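Local coordinates for protein probable endonuclease 4 (Thermotoga maritima, PDB 4HNO) that probably cleaves the phosphodiester backbone of DNA at apurinic or apyrimidinic sites during base excision repair, using a cluster of three metal ions, at residues 145-150 with 216-221; 179-184 with 261-266; 233-238 with 271-276. All blocks are in the same frame, centred on the assembly; numbering follows the deposited sequence.

Interaction 1: residues 145-150 with 216-221; sequences LLENVS and MIHLND. With MN (manganese (II) ion), chain E; ZN (zinc ion), chain B.
L145 faces M216, and E147 faces H218, across one intervening strand: their CA atoms lie 8.4 and 8.9 Å apart, so no backbone hydrogen bonds join the two segments and side chains span the gap. Strands 143-147 and 214-222 both run parallel to strand 176-181, as expected inside a TIM barrel. The layer nearer the start of the strands is apolar, with L145 CD1 meeting M216 CE at 3.9 Å. The two side chains cross at about a right angle, and the thioether bends at its last torsion (chi3 48°).

One layer further on, the contact becomes a metal site. E147 reaches inward with CG anti to the backbone N (chi1 -176°) and an extended chain. Its OE1 binds manganese at 2.1 Å, while its OE2 binds zinc at 2.0 Å, so one carboxylate bridges two ions. H218 ND1 coordinates the same manganese at 2.2 Å. E147 OE1 stands near the plane of the imidazole, at the ring edge, and the carboxylate is turned nearly perpendicular to the ring (88°); the 3.1 Å between OE1 and H218 ND1 is a separation of co-ligands. A water ligates both ions, each at 1.9 Å, a position consistent with the attacking nucleophile in this family.

Second-shell partners fix the groups: Q33 OE1 is hydrogen-bonded to H218 NE2, and N110 is a further polar partner of the E147 carboxylate. D181 and E263 complete the protein ligands of the manganese, H72 and H112 those of the zinc. Strand 108-115 flanks residues 145-147 on one edge, and strand 176-181 lies between the two segments.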
ATOM      1  N   LEU A 145      -6.042   4.764   1.194  1.00  7.40           N
ATOM      2  CA  LEU A 145      -6.054   3.434   0.588  1.00  7.46           C
ATOM      3  C   LEU A 145      -6.099   2.407   1.711  1.00  7.43           C
ATOM      4  O   LEU A 145      -5.285   2.454   2.629  1.00  9.03           O
ATOM      5  CB  LEU A 145      -4.815   3.202  -0.269  1.00  7.73           C
ATOM      6  CG  LEU A 145      -4.588   4.247  -1.356  1.00  7.94           C
ATOM      7  CD1 LEU A 145      -3.330   3.931  -2.151  1.00  8.68           C
ATOM      8  CD2 LEU A 145      -5.792   4.348  -2.272  1.00  8.63           C
ATOM      9  N   LEU A 146      -7.046   1.477   1.616  1.00  7.37           N
ATOM     10  CA  LEU A 146      -7.098   0.340   2.516  1.00  7.31           C
ATOM     11  C   LEU A 146      -6.324  -0.798   1.871  1.00  7.24           C
ATOM     12  O   LEU A 146      -6.634  -1.198   0.745  1.00  7.93           O
ATOM     13  CB  LEU A 146      -8.526  -0.111   2.757  1.00  7.91           C
ATOM     14  CG  LEU A 146      -9.491   0.942   3.253  1.00  8.78           C
ATOM     15  CD1 LEU A 146     -10.886   0.353   3.383  1.00 10.02           C
ATOM     16  CD2 LEU A 146      -9.030   1.551   4.565  1.00 11.72           C
ATOM     17  N   GLU A 147      -5.332  -1.313   2.588  1.00  7.38           N
ATOM     18  CA  GLU A 147      -4.501  -2.411   2.124  1.00  7.57           C
ATOM     19  C   GLU A 147      -4.974  -3.717   2.739  1.00  7.47           C
ATOM     20  O   GLU A 147      -5.247  -3.786   3.931  1.00  7.97           O
ATOM     21  CB  GLU A 147      -3.062  -2.137   2.528  1.00  7.91           C
ATOM     22  CG  GLU A 147      -2.090  -3.168   2.008  1.00  8.18           C
ATOM     23  CD  GLU A 147      -0.708  -3.065   2.573  1.00  7.75           C
ATOM     24  OE1 GLU A 147       0.038  -4.065   2.472  1.00  8.29           O
ATOM     25  OE2 GLU A 147      -0.337  -1.981   3.081  1.00  8.65           O
ATOM     26  N   ASN A 148      -5.036  -4.771   1.927  1.00  6.92           N
ATOM     27  CA  ASN A 148      -5.272  -6.088   2.507  1.00  7.40           C
ATOM     28  C   ASN A 148      -4.058  -6.556   3.301  1.00  7.40           C
ATOM     29  O   ASN A 148      -2.910  -6.205   2.989  1.00  8.04           O
ATOM     30  CB  ASN A 148      -5.648  -7.118   1.448  1.00  7.76           C
ATOM     31  CG  ASN A 148      -4.526  -7.365   0.473  1.00  7.67           C
ATOM     32  OD1 ASN A 148      -4.082  -6.431  -0.185  1.00  8.10           O
ATOM     33  ND2 ASN A 148      -4.076  -8.611   0.347  1.00  8.18           N
ATOM     34  N   VAL A 149      -4.329  -7.361   4.326  1.00  7.74           N
ATOM     35  CA  VAL A 149      -3.351  -7.783   5.304  1.00  7.42           C
ATOM     36  C   VAL A 149      -3.429  -9.302   5.467  1.00  7.52           C
ATOM     37  O   VAL A 149      -4.260  -9.983   4.875  1.00  8.42           O
ATOM     38  CB  VAL A 149      -3.543  -7.050   6.645  1.00  7.91           C
ATOM     39  CG1 VAL A 149      -3.271  -5.560   6.462  1.00  9.10           C
ATOM     40  CG2 VAL A 149      -4.919  -7.303   7.227  1.00  8.65           C
ATOM     41  N   SER A 150      -2.549  -9.825   6.300  1.00  8.17           N
ATOM     42  CA  SER A 150      -2.550 -11.248   6.609  1.00  8.62           C
ATOM     43  C   SER A 150      -3.454 -11.535   7.808  1.00  8.32           C
ATOM     44  O   SER A 150      -3.754 -10.652   8.621  1.00  8.99           O
ATOM     45  CB  SER A 150      -1.129 -11.713   6.872  1.00  9.12           C
ATOM     46  OG  SER A 150      -0.300 -11.383   5.785  1.00 10.50           O
ATOM     47  N   MET A 216      -2.891   0.888  -6.093  1.00  8.78           N
ATOM     48  CA  MET A 216      -1.518   0.463  -5.873  1.00  8.85           C
ATOM     49  C   MET A 216      -1.521  -1.043  -5.665  1.00  8.60           C
ATOM     50  O   MET A 216      -2.441  -1.582  -5.045  1.00  8.49           O
ATOM     51  CB  MET A 216      -0.924   1.163  -4.649  1.00  8.97           C
ATOM     52  CG  MET A 216       0.464   0.659  -4.244  1.00  8.92           C
ATOM     53  SD  MET A 216       1.379   1.751  -3.125  1.00  8.79           S
ATOM     54  CE  MET A 216       0.159   2.129  -1.858  1.00  9.02           C
ATOM     55  N   ILE A 217      -0.472  -1.690  -6.151  1.00  8.67           N
ATOM     56  CA  ILE A 217      -0.150  -3.068  -5.796  1.00  8.52           C
ATOM     57  C   ILE A 217       1.162  -3.035  -5.037  1.00  8.88           C
ATOM     58  O   ILE A 217       2.132  -2.419  -5.480  1.00 10.13           O
ATOM     59  CB  ILE A 217      -0.051  -3.939  -7.054  1.00  9.44           C
ATOM     60  CG1 ILE A 217      -1.444  -4.114  -7.657  1.00 10.89           C
ATOM     61  CG2 ILE A 217       0.595  -5.298  -6.737  1.00 10.60           C
ATOM     62  CD1 ILE A 217      -1.438  -4.620  -9.077  1.00 11.46           C
ATOM     63  N   HIS A 218       1.179  -3.692  -3.872  1.00  8.10           N
ATOM     64  CA  HIS A 218       2.424  -3.956  -3.183  1.00  8.31           C
ATOM     65  C   HIS A 218       2.927  -5.296  -3.705  1.00  8.30           C
ATOM     66  O   HIS A 218       2.290  -6.339  -3.504  1.00  8.75           O
ATOM     67  CB  HIS A 218       2.257  -4.002  -1.677  1.00  8.18           C
ATOM     68  CG  HIS A 218       2.009  -2.674  -1.059  1.00  7.97           C
ATOM     69  ND1 HIS A 218       1.578  -2.554   0.244  1.00  8.28           N
ATOM     70  CD2 HIS A 218       2.192  -1.425  -1.547  1.00  8.51           C
ATOM     71  CE1 HIS A 218       1.509  -1.266   0.516  1.00  8.58           C
ATOM     72  NE2 HIS A 218       1.872  -0.559  -0.549  1.00  8.24           N
ATOM     73  N   LEU A 219       4.035  -5.236  -4.424  1.00  8.85           N
ATOM     74  CA  LEU A 219       4.576  -6.366  -5.154  1.00  9.25           C
ATOM     75  C   LEU A 219       5.630  -7.025  -4.279  1.00  9.26           C
ATOM     76  O   LEU A 219       6.778  -6.599  -4.203  1.00 10.58           O
ATOM     77  CB  LEU A 219       5.161  -5.891  -6.486  1.00  9.82           C
ATOM     78  CG  LEU A 219       5.339  -7.036  -7.473  1.00 11.17           C
ATOM     79  CD1 LEU A 219       3.990  -7.441  -8.083  1.00 12.35           C
ATOM     80  CD2 LEU A 219       6.350  -6.677  -8.550  1.00 13.06           C
ATOM     81  N   ASN A 220       5.194  -8.082  -3.599  1.00  8.76           N
ATOM     82  CA  ASN A 220       6.002  -8.806  -2.628  1.00  8.95           C
ATOM     83  C   ASN A 220       5.885 -10.308  -2.890  1.00  8.62           C
ATOM     84  O   ASN A 220       4.777 -10.832  -2.983  1.00  9.04           O
ATOM     85  CB  ASN A 220       5.464  -8.557  -1.213  1.00  8.52           C
ATOM     86  CG  ASN A 220       5.609  -7.106  -0.787  1.00  9.06           C
ATOM     87  OD1 ASN A 220       6.670  -6.509  -0.980  1.00 10.50           O
ATOM     88  ND2 ASN A 220       4.551  -6.564  -0.200  1.00  8.89           N
ATOM     89  N   ASP A 221       7.013 -11.001  -3.009  1.00  9.13           N
ATOM     90  CA  ASP A 221       6.939 -12.456  -2.956  1.00  9.06           C
ATOM     91  C   ASP A 221       6.700 -12.825  -1.477  1.00  8.74           C
ATOM     92  O   ASP A 221       6.646 -11.957  -0.593  1.00  8.95           O
ATOM     93  CB  ASP A 221       8.215 -13.066  -3.572  1.00  9.42           C
ATOM     94  CG  ASP A 221       7.998 -14.432  -4.221  1.00 10.28           C
ATOM     95  OD1 ASP A 221       7.171 -15.207  -3.710  1.00 10.33           O
ATOM     96  OD2 ASP A 221       8.705 -14.721  -5.232  1.00 11.02           O
TER
HETATM   97 MN    MN E 304       2.095  -4.016   1.854  0.75 11.03          MN
HETATM   98 ZN    ZN B 301       1.233  -2.058   4.350  0.94  8.66          ZN
HETATM   99  O   HOH W   1       2.569  -3.179   3.551  0.88  8.73           O

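Interaction 2: residues 179-184 with 261-266. With MN (manganese (II) ion), chain E; MN (manganese (II) ion), chain C.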
ATOM      1  N   THR A 179      -5.414  -0.822  -1.938  1.00  7.58           N
ATOM      2  CA  THR A 179      -4.098  -1.353  -2.286  1.00  7.81           C
ATOM      3  C   THR A 179      -4.145  -2.867  -2.132  1.00  7.82           C
ATOM      4  O   THR A 179      -4.610  -3.365  -1.110  1.00  8.17           O
ATOM      5  CB  THR A 179      -3.036  -0.802  -1.354  1.00  7.72           C
ATOM      6  OG1 THR A 179      -2.952   0.605  -1.584  1.00  8.53           O
ATOM      7  CG2 THR A 179      -1.671  -1.455  -1.560  1.00  8.61           C
ATOM      8  N   TYR A 180      -3.626  -3.569  -3.136  1.00  7.81           N
ATOM      9  CA  TYR A 180      -3.531  -5.021  -3.052  1.00  7.67           C
ATOM     10  C   TYR A 180      -2.076  -5.422  -2.837  1.00  7.75           C
ATOM     11  O   TYR A 180      -1.214  -5.126  -3.673  1.00  8.32           O
ATOM     12  CB  TYR A 180      -4.059  -5.693  -4.340  1.00  8.26           C
ATOM     13  CG  TYR A 180      -4.002  -7.186  -4.192  1.00  8.32           C
ATOM     14  CD1 TYR A 180      -4.905  -7.846  -3.371  1.00  8.50           C
ATOM     15  CD2 TYR A 180      -3.017  -7.947  -4.816  1.00  8.49           C
ATOM     16  CE1 TYR A 180      -4.840  -9.202  -3.166  1.00  8.97           C
ATOM     17  CE2 TYR A 180      -2.961  -9.327  -4.636  1.00  8.73           C
ATOM     18  CZ  TYR A 180      -3.870  -9.937  -3.791  1.00  8.86           C
ATOM     19  OH  TYR A 180      -3.835 -11.290  -3.563  1.00  9.91           O
ATOM     20  N   ASP A 181      -1.800  -6.081  -1.710  1.00  7.37           N
ATOM     21  CA  ASP A 181      -0.476  -6.590  -1.388  1.00  7.77           C
ATOM     22  C   ASP A 181      -0.444  -8.088  -1.728  1.00  7.81           C
ATOM     23  O   ASP A 181      -1.229  -8.882  -1.197  1.00  8.05           O
ATOM     24  CB  ASP A 181      -0.168  -6.336   0.090  1.00  7.70           C
ATOM     25  CG  ASP A 181       1.229  -6.750   0.499  1.00  7.54           C
ATOM     26  OD1 ASP A 181       1.958  -5.918   1.103  1.00  8.03           O
ATOM     27  OD2 ASP A 181       1.618  -7.908   0.214  1.00  8.36           O
ATOM     28  N   THR A 182       0.433  -8.447  -2.654  1.00  7.86           N
ATOM     29  CA  THR A 182       0.472  -9.816  -3.147  1.00  7.95           C
ATOM     30  C   THR A 182       0.895 -10.827  -2.085  1.00  8.19           C
ATOM     31  O   THR A 182       0.461 -11.977  -2.151  1.00  8.69           O
ATOM     32  CB  THR A 182       1.380  -9.930  -4.381  1.00  8.43           C
ATOM     33  OG1 THR A 182       2.704  -9.525  -4.086  1.00  8.81           O
ATOM     34  CG2 THR A 182       0.874  -9.090  -5.526  1.00  9.35           C
ATOM     35  N   CYS A 183       1.769 -10.448  -1.165  1.00  8.06           N
ATOM     36  CA  CYS A 183       2.184 -11.377  -0.107  1.00  8.02           C
ATOM     37  C   CYS A 183       1.057 -11.566   0.889  1.00  7.73           C
ATOM     38  O   CYS A 183       0.694 -12.691   1.245  1.00  8.31           O
ATOM     39  CB  CYS A 183       3.461 -10.900   0.572  1.00  8.37           C
ATOM     40  SG  CYS A 183       4.040 -12.010   1.876  1.00  9.23           S
ATOM     41  N   HIS A 184       0.483 -10.457   1.357  1.00  7.85           N
ATOM     42  CA  HIS A 184      -0.631 -10.566   2.277  1.00  7.64           C
ATOM     43  C   HIS A 184      -1.765 -11.387   1.660  1.00  7.77           C
ATOM     44  O   HIS A 184      -2.396 -12.217   2.325  1.00  8.33           O
ATOM     45  CB  HIS A 184      -1.147  -9.203   2.687  1.00  7.98           C
ATOM     46  CG  HIS A 184      -0.116  -8.361   3.378  1.00  7.86           C
ATOM     47  ND1 HIS A 184      -0.278  -7.010   3.576  1.00  8.23           N
ATOM     48  CD2 HIS A 184       1.110  -8.650   3.882  1.00  8.80           C
ATOM     49  CE1 HIS A 184       0.788  -6.517   4.191  1.00  8.26           C
ATOM     50  NE2 HIS A 184       1.655  -7.488   4.381  1.00  8.86           N
ATOM     51  N   ILE A 261       4.634  -1.549  -6.327  1.00  9.67           N
ATOM     52  CA  ILE A 261       5.541  -0.999  -5.343  1.00  9.35           C
ATOM     53  C   ILE A 261       6.122  -2.150  -4.517  1.00  9.44           C
ATOM     54  O   ILE A 261       5.414  -2.853  -3.808  1.00  9.63           O
ATOM     55  CB  ILE A 261       4.814  -0.009  -4.412  1.00  9.77           C
ATOM     56  CG1 ILE A 261       4.303   1.203  -5.193  1.00 10.79           C
ATOM     57  CG2 ILE A 261       5.709   0.389  -3.246  1.00 11.96           C
ATOM     58  CD1 ILE A 261       5.375   2.063  -5.820  1.00 12.25           C
ATOM     59  N   LEU A 262       7.433  -2.323  -4.619  1.00  9.64           N
ATOM     60  CA  LEU A 262       8.147  -3.353  -3.876  1.00 10.20           C
ATOM     61  C   LEU A 262       8.251  -3.000  -2.401  1.00 10.19           C
ATOM     62  O   LEU A 262       8.678  -1.898  -2.052  1.00 11.14           O
ATOM     63  CB  LEU A 262       9.558  -3.482  -4.430  1.00 11.09           C
ATOM     64  CG  LEU A 262       9.691  -3.891  -5.886  1.00 12.69           C
ATOM     65  CD1 LEU A 262      11.064  -3.507  -6.387  1.00 17.86           C
ATOM     66  CD2 LEU A 262       9.449  -5.366  -6.044  1.00 12.92           C
ATOM     67  N   GLU A 263       7.916  -3.968  -1.546  1.00  9.90           N
ATOM     68  CA  GLU A 263       8.188  -3.887  -0.104  1.00 10.08           C
ATOM     69  C   GLU A 263       8.998  -5.114   0.297  1.00 10.27           C
ATOM     70  O   GLU A 263       8.844  -5.686   1.372  1.00 10.91           O
ATOM     71  CB  GLU A 263       6.925  -3.792   0.728  1.00  9.44           C
ATOM     72  CG  GLU A 263       5.955  -2.714   0.310  1.00  9.56           C
ATOM     73  CD  GLU A 263       4.705  -2.772   1.134  1.00  9.16           C
ATOM     74  OE1 GLU A 263       4.071  -3.871   1.123  1.00  8.62           O
ATOM     75  OE2 GLU A 263       4.353  -1.778   1.798  1.00 10.43           O
ATOM     76  N   THR A 264       9.879  -5.523  -0.595  1.00 11.36           N
ATOM     77  CA  THR A 264      10.632  -6.747  -0.425  1.00 11.39           C
ATOM     78  C   THR A 264      11.838  -6.456   0.481  1.00 12.26           C
ATOM     79  O   THR A 264      12.197  -5.294   0.702  1.00 13.19           O
ATOM     80  CB  THR A 264      11.062  -7.278  -1.779  1.00 11.96           C
ATOM     81  OG1 THR A 264      11.719  -6.216  -2.464  1.00 13.82           O
ATOM     82  CG2 THR A 264       9.883  -7.742  -2.606  1.00 13.12           C
ATOM     83  N   PRO A 265      12.442  -7.502   1.048  1.00 13.22           N
ATOM     84  CA  PRO A 265      13.561  -7.278   1.965  1.00 15.34           C
ATOM     85  C   PRO A 265      14.695  -6.499   1.318  1.00 17.43           C
ATOM     86  O   PRO A 265      14.998  -6.653   0.132  1.00 19.79           O
ATOM     87  CB  PRO A 265      14.025  -8.694   2.296  1.00 17.47           C
ATOM     88  CG  PRO A 265      12.796  -9.525   2.146  1.00 16.31           C
ATOM     89  CD  PRO A 265      12.040  -8.918   1.002  1.00 14.08           C
ATOM     90  N   GLY A 266      15.333  -5.653   2.116  1.00 18.72           N
ATOM     91  CA  GLY A 266      16.492  -4.912   1.653  1.00 21.07           C
ATOM     92  C   GLY A 266      16.233  -3.428   1.486  1.00 21.77           C
ATOM     93  O   GLY A 266      15.199  -2.906   1.910  1.00 24.06           O
TER
HETATM   94 MN    MN E 304       2.095  -4.016   1.854  0.75 11.03          MN
HETATM   95 MN    MN C 302       3.530  -7.405   5.254  0.60  9.03          MN
HETATM   96  O   HOH W   1       2.569  -3.179   3.551  0.88  8.73           O
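D181 brings its carboxylate OD1 to 2.9 Å from E263 OE1, a meeting of two acidic oxygens made possible by the manganese ion that both bind. The site lies at the C-terminal ends of strands 176-181 and 260-262 of the TIM barrel, where this fold characteristically carries its active site. Each carboxylate gives the metal one oxygen: D181 OD1 binds at 2.0 Å and E263 OE1 at 2.1 Å. The side chains cross obliquely, with carboxylate planes 53° apart. With CG anti to its backbone N (chi1 -176°), D181 reaches in from the strand end; E263 comes from the loop after its own strand as an extended arm, and its carboxylate is also held by Q33. The cation would offset the repulsion expected between the two acids, and E147 and H218 are the remaining protein ligands.

D181 also serves as N-cap of helix 182-187, so one residue ends the strand, caps the helix that follows and binds metal. The capping and metal-binding roles fall to different oxygens, which should restrict rotation of the carboxylate. H184, in the first turn of this helix, coordinates a second manganese through NE2 at 2.1 Å, a site it shares with D231 and H233. Through its other ring nitrogen, ND1, H184 is hydrogen-bonded to N148 O, and D181 OD1 lies 3.3 Å above the plane of the H184 imidazole, toward its rim. The capping oxygen, D181 OD2, takes a weak bond from C183 N and a straight one from H184 N (3.0 Å, 170°), the latter arriving from above the carboxylate plane.

Interaction 3: residues 233-238 with 271-276; sequences HERIGS and HAEDIK. With MN (manganese (II) ion), chain C.
R235 leaves the loop with its CB against the carboxylate of D274, 3.8 Å from OD2. Beyond CB the chain folds at chi3 (54°), which turns the guanidinium edge toward the helix. NE and NH2 then grip D274 OD1 side-on, each at 3.2 Å, approaching from one face of the carboxylate. NH2 also makes a salt bridge to E273 OE1 whose hydrogen bond is almost straight (2.7 Å, 178°), lying exactly in the guanidinium plane and reaching the anti side of that oxygen. NH1 donates a hydrogen bond to a water (2.6 Å) that in turn donates to E273 OE1, so the arginine tip is tied to E273 both directly and through water.

The second oxygen of D274 holds the backbone: I236 N donates to OD2 at 3.1 Å from well above the carboxylate plane, and T264 OG1 is hydrogen-bonded to the same atom. Another water links I236 O with D274 OD1. This salt-bridge network thus pins the type II beta turn R235-S238, which follows the metal-binding H233, to helix 268-284, while I236 packs against L219 of strand 214-222 and L262 of strand 260-262.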
ATOM      1  N   HIS A 233       7.622 -11.073   3.820  1.00  9.25           N
ATOM      2  CA  HIS A 233       7.846 -10.768   2.431  1.00  9.59           C
ATOM      3  C   HIS A 233       9.167 -11.373   1.958  1.00  9.75           C
ATOM      4  O   HIS A 233      10.111 -11.553   2.731  1.00 10.77           O
ATOM      5  CB  HIS A 233       7.924  -9.254   2.206  1.00  9.76           C
ATOM      6  CG  HIS A 233       6.750  -8.469   2.707  1.00  9.49           C
ATOM      7  ND1 HIS A 233       6.676  -7.110   2.506  1.00 10.18           N
ATOM      8  CD2 HIS A 233       5.654  -8.791   3.435  1.00  9.75           C
ATOM      9  CE1 HIS A 233       5.572  -6.643   3.082  1.00 10.21           C
ATOM     10  NE2 HIS A 233       4.938  -7.644   3.664  1.00  9.83           N
ATOM     11  N   GLU A 234       9.241 -11.624   0.661  1.00 10.45           N
ATOM     12  CA  GLU A 234      10.427 -12.183   0.039  1.00 10.27           C
ATOM     13  C   GLU A 234      10.696 -11.424  -1.265  1.00 10.04           C
ATOM     14  O   GLU A 234       9.791 -10.876  -1.902  1.00 10.52           O
ATOM     15  CB  GLU A 234      10.233 -13.697  -0.200  1.00 10.65           C
ATOM     16  CG  GLU A 234      11.405 -14.439  -0.851  1.00 11.23           C
ATOM     17  CD  GLU A 234      12.683 -14.316  -0.057  1.00 12.64           C
ATOM     18  OE1 GLU A 234      13.035 -15.298   0.620  1.00 16.37           O
ATOM     19  OE2 GLU A 234      13.332 -13.239  -0.111  1.00 13.72           O
ATOM     20  N   ARG A 235      11.971 -11.427  -1.639  1.00 10.69           N
ATOM     21  CA  ARG A 235      12.437 -10.857  -2.892  1.00 11.90           C
ATOM     22  C   ARG A 235      11.733 -11.487  -4.086  1.00 10.99           C
ATOM     23  O   ARG A 235      11.444 -12.681  -4.091  1.00 10.97           O
ATOM     24  CB  ARG A 235      13.952 -11.067  -3.003  1.00 13.66           C
ATOM     25  CG  ARG A 235      14.654 -10.458  -1.789  1.00 18.82           C
ATOM     26  CD  ARG A 235      16.091 -10.152  -1.958  1.00 23.04           C
ATOM     27  NE  ARG A 235      16.318  -9.316  -3.116  1.00 24.03           N
ATOM     28  CZ  ARG A 235      17.524  -9.102  -3.600  1.00 26.14           C
ATOM     29  NH1 ARG A 235      18.582  -9.639  -3.005  1.00 31.73           N
ATOM     30  NH2 ARG A 235      17.669  -8.362  -4.671  1.00 26.20           N
ATOM     31  N   ILE A 236      11.471 -10.681  -5.106  1.00 11.89           N
ATOM     32  CA  ILE A 236      10.729 -11.149  -6.271  1.00 11.90           C
ATOM     33  C   ILE A 236      11.435 -12.333  -6.900  1.00 12.52           C
ATOM     34  O   ILE A 236      12.609 -12.252  -7.282  1.00 13.65           O
ATOM     35  CB  ILE A 236      10.591 -10.029  -7.325  1.00 12.63           C
ATOM     36  CG1 ILE A 236       9.883  -8.789  -6.742  1.00 12.62           C
ATOM     37  CG2 ILE A 236       9.872 -10.554  -8.563  1.00 13.70           C
ATOM     38  CD1 ILE A 236       8.542  -9.069  -6.165  1.00 13.41           C
ATOM     39  N   GLY A 237      10.704 -13.437  -7.027  1.00 12.03           N
ATOM     40  CA  GLY A 237      11.237 -14.633  -7.652  1.00 12.83           C
ATOM     41  C   GLY A 237      11.902 -15.600  -6.695  1.00 12.80           C
ATOM     42  O   GLY A 237      12.236 -16.708  -7.086  1.00 14.13           O
ATOM     43  N   SER A 238      12.091 -15.192  -5.447  1.00 11.47           N
ATOM     44  CA  SER A 238      12.776 -16.023  -4.475  1.00 11.89           C
ATOM     45  C   SER A 238      11.845 -16.740  -3.520  1.00 10.88           C
ATOM     46  O   SER A 238      12.316 -17.480  -2.660  1.00 12.41           O
ATOM     47  CB  SER A 238      13.787 -15.205  -3.691  1.00 13.23           C
ATOM     48  OG  SER A 238      14.836 -14.830  -4.548  1.00 15.60           O
ATOM     49  N   HIS A 271      16.241  -3.399  -4.065  1.00 15.65           N
ATOM     50  CA  HIS A 271      15.062  -3.033  -4.820  1.00 14.19           C
ATOM     51  C   HIS A 271      15.388  -2.786  -6.284  1.00 14.60           C
ATOM     52  O   HIS A 271      14.598  -3.156  -7.145  1.00 14.39           O
ATOM     53  CB  HIS A 271      14.328  -1.871  -4.157  1.00 15.12           C
ATOM     54  CG  HIS A 271      13.735  -2.262  -2.848  1.00 14.74           C
ATOM     55  ND1 HIS A 271      13.564  -1.387  -1.797  1.00 15.94           N
ATOM     56  CD2 HIS A 271      13.303  -3.465  -2.404  1.00 16.19           C
ATOM     57  CE1 HIS A 271      13.037  -2.031  -0.771  1.00 16.62           C
ATOM     58  NE2 HIS A 271      12.876  -3.295  -1.112  1.00 16.92           N
ATOM     59  N   ALA A 272      16.550  -2.206  -6.577  1.00 15.53           N
ATOM     60  CA  ALA A 272      16.978  -2.074  -7.955  1.00 15.44           C
ATOM     61  C   ALA A 272      17.096  -3.463  -8.607  1.00 15.64           C
ATOM     62  O   ALA A 272      16.702  -3.651  -9.766  1.00 15.55           O
ATOM     63  CB  ALA A 272      18.319  -1.324  -8.023  1.00 17.59           C
ATOM     64  N   GLU A 273      17.641  -4.420  -7.870  1.00 15.32           N
ATOM     65  CA  GLU A 273      17.752  -5.772  -8.386  1.00 15.84           C
ATOM     66  C   GLU A 273      16.373  -6.376  -8.629  1.00 14.90           C
ATOM     67  O   GLU A 273      16.174  -7.078  -9.626  1.00 15.10           O
ATOM     68  CB  GLU A 273      18.561  -6.647  -7.426  1.00 17.97           C
ATOM     69  CG  GLU A 273      20.044  -6.340  -7.399  1.00 24.28           C
ATOM     70  CD  GLU A 273      20.789  -7.149  -6.349  1.00 33.76           C
ATOM     71  OE1 GLU A 273      20.155  -7.967  -5.645  1.00 35.40           O
ATOM     72  OE2 GLU A 273      22.018  -6.965  -6.229  1.00 42.95           O
ATOM     73  N   ASP A 274      15.433  -6.130  -7.719  1.00 14.27           N
ATOM     74  CA  ASP A 274      14.093  -6.669  -7.882  1.00 14.01           C
ATOM     75  C   ASP A 274      13.396  -6.057  -9.097  1.00 12.89           C
ATOM     76  O   ASP A 274      12.659  -6.757  -9.790  1.00 13.18           O
ATOM     77  CB  ASP A 274      13.251  -6.510  -6.606  1.00 15.31           C
ATOM     78  CG  ASP A 274      13.532  -7.624  -5.557  1.00 16.14           C
ATOM     79  OD1 ASP A 274      14.609  -8.271  -5.671  1.00 20.24           O
ATOM     80  OD2 ASP A 274      12.696  -7.820  -4.623  1.00 19.78           O
ATOM     81  N   ILE A 275      13.613  -4.765  -9.366  1.00 13.20           N
ATOM     82  CA  ILE A 275      13.020  -4.155 -10.540  1.00 13.93           C
ATOM     83  C   ILE A 275      13.600  -4.811 -11.793  1.00 14.15           C
ATOM     84  O   ILE A 275      12.867  -5.147 -12.721  1.00 14.44           O
ATOM     85  CB  ILE A 275      13.228  -2.621 -10.543  1.00 14.30           C
ATOM     86  CG1 ILE A 275      12.377  -2.005  -9.426  1.00 14.54           C
ATOM     87  CG2 ILE A 275      12.852  -2.031 -11.884  1.00 15.48           C
ATOM     88  CD1 ILE A 275      12.512  -0.496  -9.302  1.00 16.75           C
ATOM     89  N   LYS A 276      14.909  -5.024 -11.824  1.00 14.42           N
ATOM     90  CA  LYS A 276      15.510  -5.731 -12.947  1.00 15.15           C
ATOM     91  C   LYS A 276      14.905  -7.122 -13.088  1.00 15.20           C
ATOM     92  O   LYS A 276      14.660  -7.567 -14.203  1.00 15.83           O
ATOM     93  CB  LYS A 276      17.015  -5.827 -12.756  1.00 18.20           C
ATOM     94  CG  LYS A 276      17.743  -4.528 -13.039  1.00 25.37           C
ATOM     95  CD  LYS A 276      19.247  -4.671 -12.854  1.00 37.90           C
ATOM     96  CE  LYS A 276      19.956  -3.332 -13.001  1.00 50.24           C
ATOM     97  NZ  LYS A 276      19.607  -2.386 -11.902  1.00 55.99           N
TER
HETATM   98 MN    MN C 302       3.530  -7.405   5.254  0.60  9.03          MN
HETATM   99  O   HOH W   2      21.093  -9.087  -2.983  0.90 41.63           O
HETATM  100  O   HOH W   3      14.827 -10.418  -7.091  0.82 24.42           O

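How the interactions relate
Interactions 1 and 2 lie about 6 Å apart, centre to centre, and share one manganese and its water; their segments alternate along the chain, since strands 143-147, 176-181, 214-222 and 260-262 follow one another round the same barrel. Interaction 3 is more peripheral, about 10 Å from interaction 2 and 16 Å from interaction 1; it follows interaction 1 in sequence and alternates with interaction 2. It joins interaction 2 through the second manganese, bound by H184 and H233, and through the hydrogen bond of E263 O with H233 ND1. D221 accepts hydrogen bonds from the backbone N of E234 and of G237, joining interactions 1 and 3. Metal ligands at and just beyond separate strand ends thus converge on one cluster, while interaction 3 ties the turn after H233 to helix 268-284.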